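Local coordinates for putative uncharacterized protein (Bacteroides thetaiotaomicron, PDB 2RBK), which is probably a magnesium-dependent phosphatase of the haloacid dehalogenase superfamily, hydrolysing phosphate esters in a cleft that here holds magnesium and a vanadate, at residues V14-T25 with P245-K253; F106-P117 with I134-A142. All coordinates share one frame; numbering follows the deposited sequence. Where two conformers were deposited one is given.

Interaction 1: residues V14-T25 with P245-K253; sequences VSFETHRIPSST and PIDEDGISK
In the core domain of the haloacid dehalogenase fold, the turn that follows the DxDxT loop is tied by S15 and S24 to the turn that leads into helix 250-258. S15 OG donates to D247 OD2 (2.6 Å), meeting it on the syn side, 24° out of the carboxylate plane. The same OG, turned away from its own backbone N (chi1 172°), also accepts from T18 N at 3.1 Å, an ST motif, and only weakly from E17 N. The other carboxylate oxygen, D247 OD1, receives a water that also donates to R20 O and accepts from T18 OG1. Beside this polar corner I246 supplies bulk: CD1 lies 3.6 Å from S15 N, and CG1 is 4.0 Å from P22 CG. At the helix starts S24 OG donates to D249 OD1 (2.7 Å) on its anti lone pair, while a water joins S24 OG and T25 OG1 to S252 N. Were S15 replaced by alanine, D247 OD2 would probably lose its serine donor and T18 N its acceptor, leaving the carboxylate freer to turn. Small hydroxyls thus act as two-way connectors, each donating a hydrogen bond to an aspartate while accepting from backbone or water.

Interaction 2: residues F106-P117 with I134-A142; sequences FVEEHNISVCQP and IPTVSFEEA
V114 and T136 form a single parallel bridge at the edge of the three-stranded antiparallel sheet in what is probably the cap domain of this haloacid dehalogenase relative. V114 N donates to P135 O (2.9 Å) and V114 O accepts from V137 N (3.0 Å), so one residue of strand 112-115 grips the backbone before and after T136. Proline at 135 suits the place because its carbonyl is needed here, not an N-H.

Packing is tightest where the chain enters helix 139-143. C115 CB sits over the centre of the F139 ring, 3.4 Å from the centroid and only 8° off the normal, with SG over the same face nearer the rim. That sulfur also touches A142 CB at 3.5 Å. The alanine methyl in turn lies on one face of the F106 ring, displaced toward its rim, and F139 CE2 comes to the edge of that ring. Cysteine and alanine are small enough to lie against the faces of F139 and F106, whose side chains cross at about a right angle, while A94 of helix 87-100 touches both rings. On the other face of the strand, I134 spreads CG2 against V114 CG1 and CD1 against I112 CD1.

The solvent side is looser. Q116, bent at chi2, lays CG obliquely by F139 CE1, and two waters take over there: one accepts from Q116 NE2 and F139 N, the other accepts from Q116 N and donates to V137 O. P117 CG merely rests 3.5 Å from T136 OG1. S138 ends the loop as the helix N-cap: its OG, at chi1 71°, lies 2.9 Å from E141 N and accepts its hydrogen at a nearly straight 165°.

Interactions 1 and 2 lie on opposite sides of the chain's centre, about 32 Å between their centres and about 15 Å between nearest atoms, and do not touch. Interaction 1 belongs to the catalytic half: the V14 side chain is about 5 Å from that of D10, a magnesium ligand, and about 8 Å from the bound vanadate, while the I246 side chain is about 8 Å from the magnesium ion. Interaction 2 is structural packing in the probable cap, away from the metal site; the side chain of I112 is about 13 Å from the bound vanadate. One joins residues more than 200 positions apart through hydroxyls, carboxylates and water; the other closes a local helical excursion through backbone bonds and aromatic packing.

Interaction 1: residues V14-T25 with P245-K253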
loop_
_atom_site.group_PDB
_atom_site.type_symbol
_atom_site.label_atom_id
_atom_site.label_comp_id
_atom_site.label_asym_id
_atom_site.label_seq_id
_atom_site.Cartn_x
_atom_site.Cartn_y
_atom_site.Cartn_z
ATOM N N VAL A 14 11.387 -0.989 0.152
ATOM C CA VAL A 14 11.938 -2.116 0.921
ATOM C C VAL A 14 11.993 -3.343 0.048
ATOM O O VAL A 14 10.987 -3.792 -0.493
ATOM C CB VAL A 14 11.079 -2.373 2.183
ATOM C CG1 VAL A 14 11.660 -3.596 2.975
ATOM C CG2 VAL A 14 11.008 -1.199 3.071
ATOM N N SER A 15 13.207 -3.913 -0.080
ATOM C CA SER A 15 13.421 -5.094 -0.869
ATOM C C SER A 15 12.762 -6.324 -0.283
ATOM O O SER A 15 12.945 -6.595 0.905
ATOM C CB SER A 15 14.922 -5.322 -0.943
ATOM O OG SER A 15 15.197 -6.581 -1.545
ATOM N N PHE A 16 12.092 -7.137 -1.084
ATOM C CA PHE A 16 11.543 -8.398 -0.621
ATOM C C PHE A 16 12.672 -9.388 -0.382
ATOM O O PHE A 16 12.519 -10.321 0.400
ATOM C CB PHE A 16 10.577 -8.991 -1.637
ATOM C CG PHE A 16 9.219 -8.382 -1.648
ATOM C CD1 PHE A 16 8.339 -8.567 -0.618
ATOM C CD2 PHE A 16 8.765 -7.589 -2.722
ATOM C CE1 PHE A 16 7.047 -8.021 -0.646
ATOM C CE2 PHE A 16 7.502 -7.104 -2.691
ATOM C CZ PHE A 16 6.600 -7.258 -1.695
ATOM N N GLU A 17 13.775 -9.215 -1.086
ATOM C CA GLU A 17 14.884 -10.201 -0.988
ATOM C C GLU A 17 15.748 -9.928 0.225
ATOM O O GLU A 17 16.153 -10.892 0.895
ATOM C CB GLU A 17 15.570 -10.234 -2.361
ATOM C CG GLU A 17 14.688 -10.714 -3.524
ATOM C CD GLU A 17 13.717 -9.762 -4.181
ATOM O OE1 GLU A 17 13.822 -8.498 -4.182
ATOM O OE2 GLU A 17 12.723 -10.312 -4.745
ATOM N N THR A 18 16.001 -8.659 0.563
ATOM C CA THR A 18 16.806 -8.347 1.706
ATOM C C THR A 18 15.990 -7.893 2.900
ATOM O O THR A 18 16.478 -7.834 4.023
ATOM C CB THR A 18 17.817 -7.234 1.419
ATOM O OG1 THR A 18 17.091 -6.018 1.262
ATOM C CG2 THR A 18 18.649 -7.436 0.135
ATOM N N HIS A 19 14.760 -7.453 2.751
ATOM C CA HIS A 19 13.934 -6.850 3.766
ATOM C C HIS A 19 14.484 -5.516 4.284
ATOM O O HIS A 19 14.175 -5.076 5.384
ATOM C CB HIS A 19 13.609 -7.797 4.926
ATOM C CG HIS A 19 13.038 -9.065 4.333
ATOM N ND1 HIS A 19 11.813 -9.134 3.696
ATOM C CD2 HIS A 19 13.620 -10.307 4.262
ATOM C CE1 HIS A 19 11.651 -10.401 3.286
ATOM N NE2 HIS A 19 12.730 -11.143 3.616
ATOM N N ARG A 20 15.309 -4.827 3.490
ATOM C CA ARG A 20 15.904 -3.575 3.786
ATOM C C ARG A 20 15.701 -2.557 2.660
ATOM O O ARG A 20 15.511 -2.921 1.504
ATOM C CB ARG A 20 17.424 -3.729 4.062
ATOM C CG ARG A 20 17.725 -4.790 5.133
ATOM C CD ARG A 20 17.170 -4.347 6.478
ATOM N NE ARG A 20 17.666 -3.024 6.947
ATOM C CZ ARG A 20 18.706 -2.834 7.717
ATOM N NH1 ARG A 20 19.439 -3.850 8.185
ATOM N NH2 ARG A 20 19.006 -1.585 8.034
ATOM N N ILE A 21 15.840 -1.320 3.028
ATOM C CA ILE A 21 15.851 -0.208 2.080
ATOM C C ILE A 21 17.279 -0.059 1.476
ATOM O O ILE A 21 18.235 0.012 2.229
ATOM C CB ILE A 21 15.439 1.099 2.724
ATOM C CG1 ILE A 21 14.039 0.965 3.360
ATOM C CG2 ILE A 21 15.500 2.240 1.727
ATOM C CD1 ILE A 21 13.555 2.231 4.077
ATOM N N PRO A 22 17.417 -0.029 0.157
ATOM C CA PRO A 22 18.754 0.176 -0.432
ATOM C C PRO A 22 19.353 1.481 0.102
ATOM O O PRO A 22 18.707 2.519 0.233
ATOM C CB PRO A 22 18.476 0.249 -1.934
ATOM C CG PRO A 22 17.227 -0.588 -2.093
ATOM C CD PRO A 22 16.410 -0.296 -0.854
ATOM N N SER A 23 20.656 1.431 0.287
ATOM C CA SER A 23 21.371 2.621 0.720
ATOM C C SER A 23 21.199 3.781 -0.230
ATOM O O SER A 23 21.074 4.923 0.207
ATOM C CB SER A 23 22.827 2.232 0.923
ATOM O OG SER A 23 23.501 1.873 -0.230
ATOM N N SER A 24 21.183 3.516 -1.518
ATOM C CA SER A 24 21.049 4.608 -2.472
ATOM C C SER A 24 19.649 5.228 -2.454
ATOM O O SER A 24 19.505 6.392 -2.853
ATOM C CB SER A 24 21.441 4.218 -3.874
ATOM O OG SER A 24 20.534 3.251 -4.368
ATOM N N THR A 25 18.670 4.491 -1.998
ATOM C CA THR A 25 17.333 5.034 -1.822
ATOM C C THR A 25 17.310 6.054 -0.705
ATOM O O THR A 25 16.728 7.136 -0.825
ATOM C CB THR A 25 16.280 3.923 -1.609
ATOM O OG1 THR A 25 16.294 3.171 -2.804
ATOM C CG2 THR A 25 14.922 4.467 -1.296
ATOM N N PRO A 245 15.850 -2.731 -11.330
ATOM C CA PRO A 245 15.398 -3.431 -10.142
ATOM C C PRO A 245 15.711 -2.705 -8.854
ATOM O O PRO A 245 16.697 -1.951 -8.768
ATOM C CB PRO A 245 16.128 -4.803 -10.209
ATOM C CG PRO A 245 16.347 -4.972 -11.706
ATOM C CD PRO A 245 16.687 -3.586 -12.201
ATOM N N ILE A 246 14.911 -2.985 -7.825
ATOM C CA ILE A 246 15.062 -2.287 -6.551
ATOM C C ILE A 246 16.474 -2.369 -6.023
ATOM O O ILE A 246 17.033 -1.377 -5.550
ATOM C CB ILE A 246 14.023 -2.813 -5.530
ATOM C CG1 ILE A 246 14.144 -2.002 -4.231
ATOM C CG2 ILE A 246 14.081 -4.300 -5.273
ATOM C CD1 ILE A 246 13.037 -2.228 -3.278
ATOM N N ASP A 247 17.123 -3.536 -6.069
ATOM C CA ASP A 247 18.464 -3.737 -5.493
ATOM C C ASP A 247 19.570 -3.413 -6.485
ATOM O O ASP A 247 20.742 -3.715 -6.217
ATOM C CB ASP A 247 18.557 -5.135 -4.838
ATOM C CG ASP A 247 17.868 -5.135 -3.481
ATOM O OD1 ASP A 247 17.925 -4.168 -2.684
ATOM O OD2 ASP A 247 17.282 -6.173 -3.115
ATOM N N GLU A 248 19.255 -2.784 -7.609
ATOM C CA GLU A 248 20.200 -2.196 -8.529
ATOM C C GLU A 248 19.928 -0.680 -8.659
ATOM O O GLU A 248 19.965 -0.089 -9.736
ATOM C CB GLU A 248 20.113 -2.884 -9.885
ATOM C CG GLU A 248 20.467 -4.356 -9.842
ATOM C CD GLU A 248 20.286 -5.108 -11.125
ATOM O OE1 GLU A 248 20.060 -4.514 -12.189
ATOM O OE2 GLU A 248 20.249 -6.330 -11.094
ATOM N N ASP A 249 19.651 -0.088 -7.498
ATOM C CA ASP A 249 19.547 1.383 -7.382
ATOM C C ASP A 249 18.347 1.913 -8.187
ATOM O O ASP A 249 18.391 3.050 -8.647
ATOM C CB ASP A 249 20.829 2.072 -7.813
ATOM C CG ASP A 249 22.049 1.537 -7.099
ATOM O OD1 ASP A 249 22.172 1.808 -5.911
ATOM O OD2 ASP A 249 22.860 0.752 -7.651
ATOM N N GLY A 250 17.260 1.162 -8.311
ATOM C CA GLY A 250 16.144 1.614 -9.141
ATOM C C GLY A 250 15.587 2.962 -8.742
ATOM O O GLY A 250 15.308 3.798 -9.625
ATOM N N ILE A 251 15.355 3.195 -7.458
ATOM C CA ILE A 251 14.755 4.495 -7.084
ATOM C C ILE A 251 15.680 5.637 -7.406
ATOM O O ILE A 251 15.298 6.640 -8.015
ATOM C CB ILE A 251 14.323 4.479 -5.587
ATOM C CG1 ILE A 251 13.211 3.489 -5.311
ATOM C CG2 ILE A 251 13.978 5.891 -5.158
ATOM C CD1 ILE A 251 11.925 3.781 -6.014
ATOM N N SER A 252 16.953 5.523 -6.958
ATOM C CA SER A 252 17.913 6.594 -7.183
ATOM C C SER A 252 18.095 6.883 -8.670
ATOM O O SER A 252 18.104 8.035 -9.119
ATOM C CB SER A 252 19.239 6.217 -6.516
ATOM O OG SER A 252 20.233 7.177 -6.832
ATOM N N LYS A 253 18.220 5.820 -9.470
ATOM C CA LYS A 253 18.385 5.990 -10.909
ATOM C C LYS A 253 17.208 6.709 -11.516
ATOM O O LYS A 253 17.398 7.584 -12.404
ATOM C CB LYS A 253 18.601 4.641 -11.597
ATOM C CG LYS A 253 19.990 4.073 -11.358
ATOM C CD LYS A 253 20.023 2.625 -11.849
ATOM C CE LYS A 253 21.442 2.030 -11.796
ATOM N NZ LYS A 253 21.386 0.568 -12.071
HETATM O O HOH W 1 16.250 -7.715 -5.015
HETATM O O HOH W 2 17.979 -3.773 -0.040
HETATM O O HOH W 3 17.915 3.418 -5.155
HETATM O O HOH W 4 21.138 8.198 -4.586
#

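Interaction 2: residues F106-P117 with I134-A142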
loop_
_atom_site.group_PDB
_atom_site.type_symbol
_atom_site.label_atom_id
_atom_site.label_comp_id
_atom_site.label_asym_id
_atom_site.label_seq_id
_atom_site.Cartn_x
_atom_site.Cartn_y
_atom_site.Cartn_z
ATOM N N PHE A 106 -8.655 -8.080 9.551
ATOM C CA PHE A 106 -9.633 -6.988 9.633
ATOM C C PHE A 106 -8.990 -5.822 10.317
ATOM O O PHE A 106 -8.549 -5.962 11.479
ATOM C CB PHE A 106 -10.910 -7.430 10.365
ATOM C CG PHE A 106 -11.687 -8.509 9.653
ATOM C CD1 PHE A 106 -11.341 -9.848 9.795
ATOM C CD2 PHE A 106 -12.748 -8.201 8.822
ATOM C CE1 PHE A 106 -12.027 -10.807 9.126
ATOM C CE2 PHE A 106 -13.455 -9.180 8.190
ATOM C CZ PHE A 106 -13.080 -10.511 8.322
ATOM N N VAL A 107 -8.909 -4.681 9.666
ATOM C CA VAL A 107 -8.213 -3.532 10.172
ATOM C C VAL A 107 -9.222 -2.427 10.511
ATOM O O VAL A 107 -9.993 -2.005 9.637
ATOM C CB VAL A 107 -7.165 -2.969 9.168
ATOM C CG1 VAL A 107 -6.310 -1.977 9.924
ATOM C CG2 VAL A 107 -6.370 -4.048 8.512
ATOM N N GLU A 108 -9.193 -1.974 11.743
ATOM C CA GLU A 108 -9.954 -0.841 12.242
ATOM C C GLU A 108 -9.002 0.340 12.343
ATOM O O GLU A 108 -7.803 0.223 12.151
ATOM C CB GLU A 108 -10.537 -1.163 13.600
ATOM C CG GLU A 108 -11.488 -2.357 13.596
ATOM C CD GLU A 108 -11.737 -2.812 15.011
ATOM O OE1 GLU A 108 -12.571 -2.299 15.751
ATOM O OE2 GLU A 108 -11.000 -3.721 15.441
ATOM N N GLU A 109 -9.544 1.529 12.669
ATOM C CA GLU A 109 -8.683 2.697 12.766
ATOM C C GLU A 109 -7.534 2.503 13.762
ATOM O O GLU A 109 -6.419 2.902 13.462
ATOM C CB GLU A 109 -9.544 3.901 13.161
ATOM C CG GLU A 109 -8.727 5.165 13.133
ATOM C CD GLU A 109 -9.403 6.485 13.347
ATOM O OE1 GLU A 109 -10.533 6.503 13.861
ATOM O OE2 GLU A 109 -8.796 7.551 12.978
ATOM N N HIS A 110 -7.885 1.923 14.912
ATOM C CA HIS A 110 -6.916 1.765 15.995
ATOM C C HIS A 110 -6.807 0.352 16.527
ATOM O O HIS A 110 -6.301 0.130 17.651
ATOM C CB HIS A 110 -7.258 2.702 17.173
ATOM C CG HIS A 110 -7.304 4.127 16.834
ATOM N ND1 HIS A 110 -6.197 4.814 16.351
ATOM C CD2 HIS A 110 -8.347 4.990 16.929
ATOM C CE1 HIS A 110 -6.570 6.093 16.151
ATOM N NE2 HIS A 110 -7.853 6.218 16.484
ATOM N N ASN A 111 -7.138 -0.654 15.726
ATOM C CA ASN A 111 -6.905 -2.068 16.074
ATOM C C ASN A 111 -6.735 -2.843 14.797
ATOM O O ASN A 111 -7.210 -2.422 13.734
ATOM C CB ASN A 111 -8.000 -2.708 16.902
ATOM C CG ASN A 111 -8.074 -2.159 18.296
ATOM O OD1 ASN A 111 -7.277 -2.566 19.140
ATOM N ND2 ASN A 111 -9.035 -1.315 18.522
ATOM N N ILE A 112 -6.076 -3.967 14.909
ATOM C CA ILE A 112 -5.870 -4.889 13.805
ATOM C C ILE A 112 -6.050 -6.316 14.363
ATOM O O ILE A 112 -5.561 -6.598 15.448
ATOM C CB ILE A 112 -4.539 -4.695 13.063
ATOM C CG1 ILE A 112 -4.451 -5.550 11.807
ATOM C CG2 ILE A 112 -3.340 -4.897 13.965
ATOM C CD1 ILE A 112 -3.210 -5.261 10.904
ATOM N N SER A 113 -6.737 -7.142 13.610
ATOM C CA SER A 113 -7.026 -8.518 14.029
ATOM C C SER A 113 -6.928 -9.466 12.876
ATOM O O SER A 113 -7.096 -9.089 11.719
ATOM C CB SER A 113 -8.464 -8.568 14.569
ATOM O OG SER A 113 -8.764 -7.607 15.507
ATOM N N VAL A 114 -6.750 -10.744 13.194
ATOM C CA VAL A 114 -6.789 -11.816 12.183
ATOM C C VAL A 114 -7.706 -12.896 12.664
ATOM O O VAL A 114 -7.762 -13.206 13.861
ATOM C CB VAL A 114 -5.373 -12.299 11.851
ATOM C CG1 VAL A 114 -4.673 -12.924 13.067
ATOM C CG2 VAL A 114 -5.402 -13.249 10.681
ATOM N N CYS A 115 -8.443 -13.466 11.695
ATOM C CA CYS A 115 -9.382 -14.538 11.968
ATOM C C CYS A 115 -8.804 -15.834 11.376
ATOM O O CYS A 115 -8.419 -15.879 10.218
ATOM C CB CYS A 115 -10.723 -14.243 11.397
ATOM S SG CYS A 115 -11.470 -12.722 12.008
ATOM N N GLN A 116 -8.754 -16.895 12.209
ATOM C CA GLN A 116 -8.299 -18.218 11.824
ATOM C C GLN A 116 -6.976 -18.229 11.062
ATOM O O GLN A 116 -6.816 -18.832 9.972
ATOM C CB GLN A 116 -9.398 -18.966 11.057
ATOM C CG GLN A 116 -10.729 -19.094 11.760
ATOM C CD GLN A 116 -10.700 -19.972 12.962
ATOM O OE1 GLN A 116 -9.958 -20.987 12.989
ATOM N NE2 GLN A 116 -11.584 -19.728 13.929
ATOM N N PRO A 117 -5.967 -17.593 11.639
ATOM C CA PRO A 117 -4.698 -17.556 10.933
ATOM C C PRO A 117 -4.123 -18.959 10.652
ATOM O O PRO A 117 -4.262 -19.816 11.530
ATOM C CB PRO A 117 -3.808 -16.763 11.877
ATOM C CG PRO A 117 -4.400 -16.891 13.259
ATOM C CD PRO A 117 -5.872 -16.967 12.962
ATOM N N ILE A 134 -0.271 -10.587 14.698
ATOM C CA ILE A 134 -1.525 -9.847 14.772
ATOM C C ILE A 134 -2.449 -10.608 15.720
ATOM O O ILE A 134 -2.548 -11.824 15.617
ATOM C CB ILE A 134 -2.158 -9.725 13.384
ATOM C CG1 ILE A 134 -1.261 -8.877 12.452
ATOM C CG2 ILE A 134 -3.535 -9.177 13.443
ATOM C CD1 ILE A 134 -1.608 -8.988 10.993
ATOM N N PRO A 135 -3.145 -9.973 16.637
ATOM C CA PRO A 135 -4.005 -10.716 17.561
ATOM C C PRO A 135 -5.154 -11.390 16.849
ATOM O O PRO A 135 -5.711 -10.878 15.878
ATOM C CB PRO A 135 -4.583 -9.627 18.464
ATOM C CG PRO A 135 -3.715 -8.460 18.296
ATOM C CD PRO A 135 -3.128 -8.514 16.933
ATOM N N THR A 136 -5.505 -12.575 17.330
ATOM C CA THR A 136 -6.596 -13.335 16.800
ATOM C C THR A 136 -7.928 -12.980 17.415
ATOM O O THR A 136 -8.026 -12.830 18.616
ATOM C CB THR A 136 -6.309 -14.849 17.022
ATOM O OG1 THR A 136 -5.202 -15.263 16.277
ATOM C CG2 THR A 136 -7.500 -15.733 16.616
ATOM N N VAL A 137 -8.956 -12.868 16.591
ATOM C CA VAL A 137 -10.330 -12.698 17.034
ATOM C C VAL A 137 -11.193 -13.631 16.181
ATOM O O VAL A 137 -10.790 -14.031 15.061
ATOM C CB VAL A 137 -10.830 -11.254 16.946
ATOM C CG1 VAL A 137 -9.868 -10.350 17.721
ATOM C CG2 VAL A 137 -11.093 -10.762 15.573
ATOM N N SER A 138 -12.403 -13.918 16.676
ATOM C CA SER A 138 -13.325 -14.718 15.901
ATOM C C SER A 138 -13.840 -13.970 14.703
ATOM O O SER A 138 -13.965 -12.744 14.690
ATOM C CB SER A 138 -14.486 -15.215 16.751
ATOM O OG SER A 138 -15.327 -14.090 17.060
ATOM N N PHE A 139 -14.267 -14.728 13.674
ATOM C CA PHE A 139 -14.952 -14.138 12.542
ATOM C C PHE A 139 -16.212 -13.415 12.985
ATOM O O PHE A 139 -16.559 -12.383 12.415
ATOM C CB PHE A 139 -15.296 -15.167 11.480
ATOM C CG PHE A 139 -14.187 -15.491 10.505
ATOM C CD1 PHE A 139 -13.548 -16.709 10.492
ATOM C CD2 PHE A 139 -13.796 -14.529 9.570
ATOM C CE1 PHE A 139 -12.587 -16.955 9.555
ATOM C CE2 PHE A 139 -12.852 -14.807 8.634
ATOM C CZ PHE A 139 -12.217 -16.047 8.642
ATOM N N GLU A 140 -16.925 -13.967 13.971
ATOM C CA GLU A 140 -18.118 -13.326 14.465
ATOM C C GLU A 140 -17.816 -11.932 14.985
ATOM O O GLU A 140 -18.483 -10.934 14.643
ATOM C CB GLU A 140 -18.836 -14.195 15.515
ATOM C CG GLU A 140 -20.157 -13.597 15.928
ATOM C CD GLU A 140 -21.247 -13.745 14.898
ATOM O OE1 GLU A 140 -21.462 -12.823 14.080
ATOM O OE2 GLU A 140 -21.890 -14.839 14.950
ATOM N N GLU A 141 -16.804 -11.857 15.822
ATOM C CA GLU A 141 -16.476 -10.535 16.356
ATOM C C GLU A 141 -16.017 -9.603 15.250
ATOM O O GLU A 141 -16.390 -8.422 15.203
ATOM C CB GLU A 141 -15.346 -10.642 17.367
ATOM C CG GLU A 141 -15.736 -11.061 18.700
ATOM C CD GLU A 141 -14.706 -10.915 19.812
ATOM O OE1 GLU A 141 -13.661 -10.222 19.649
ATOM O OE2 GLU A 141 -14.932 -11.516 20.833
ATOM N N ALA A 142 -15.159 -10.072 14.365
ATOM C CA ALA A 142 -14.718 -9.246 13.220
ATOM C C ALA A 142 -15.839 -8.746 12.372
ATOM O O ALA A 142 -15.858 -7.583 11.843
ATOM C CB ALA A 142 -13.767 -10.083 12.381
HETATM O O HOH W 5 -14.150 -17.880 13.961
HETATM O O HOH W 6 -10.295 -16.755 14.648
#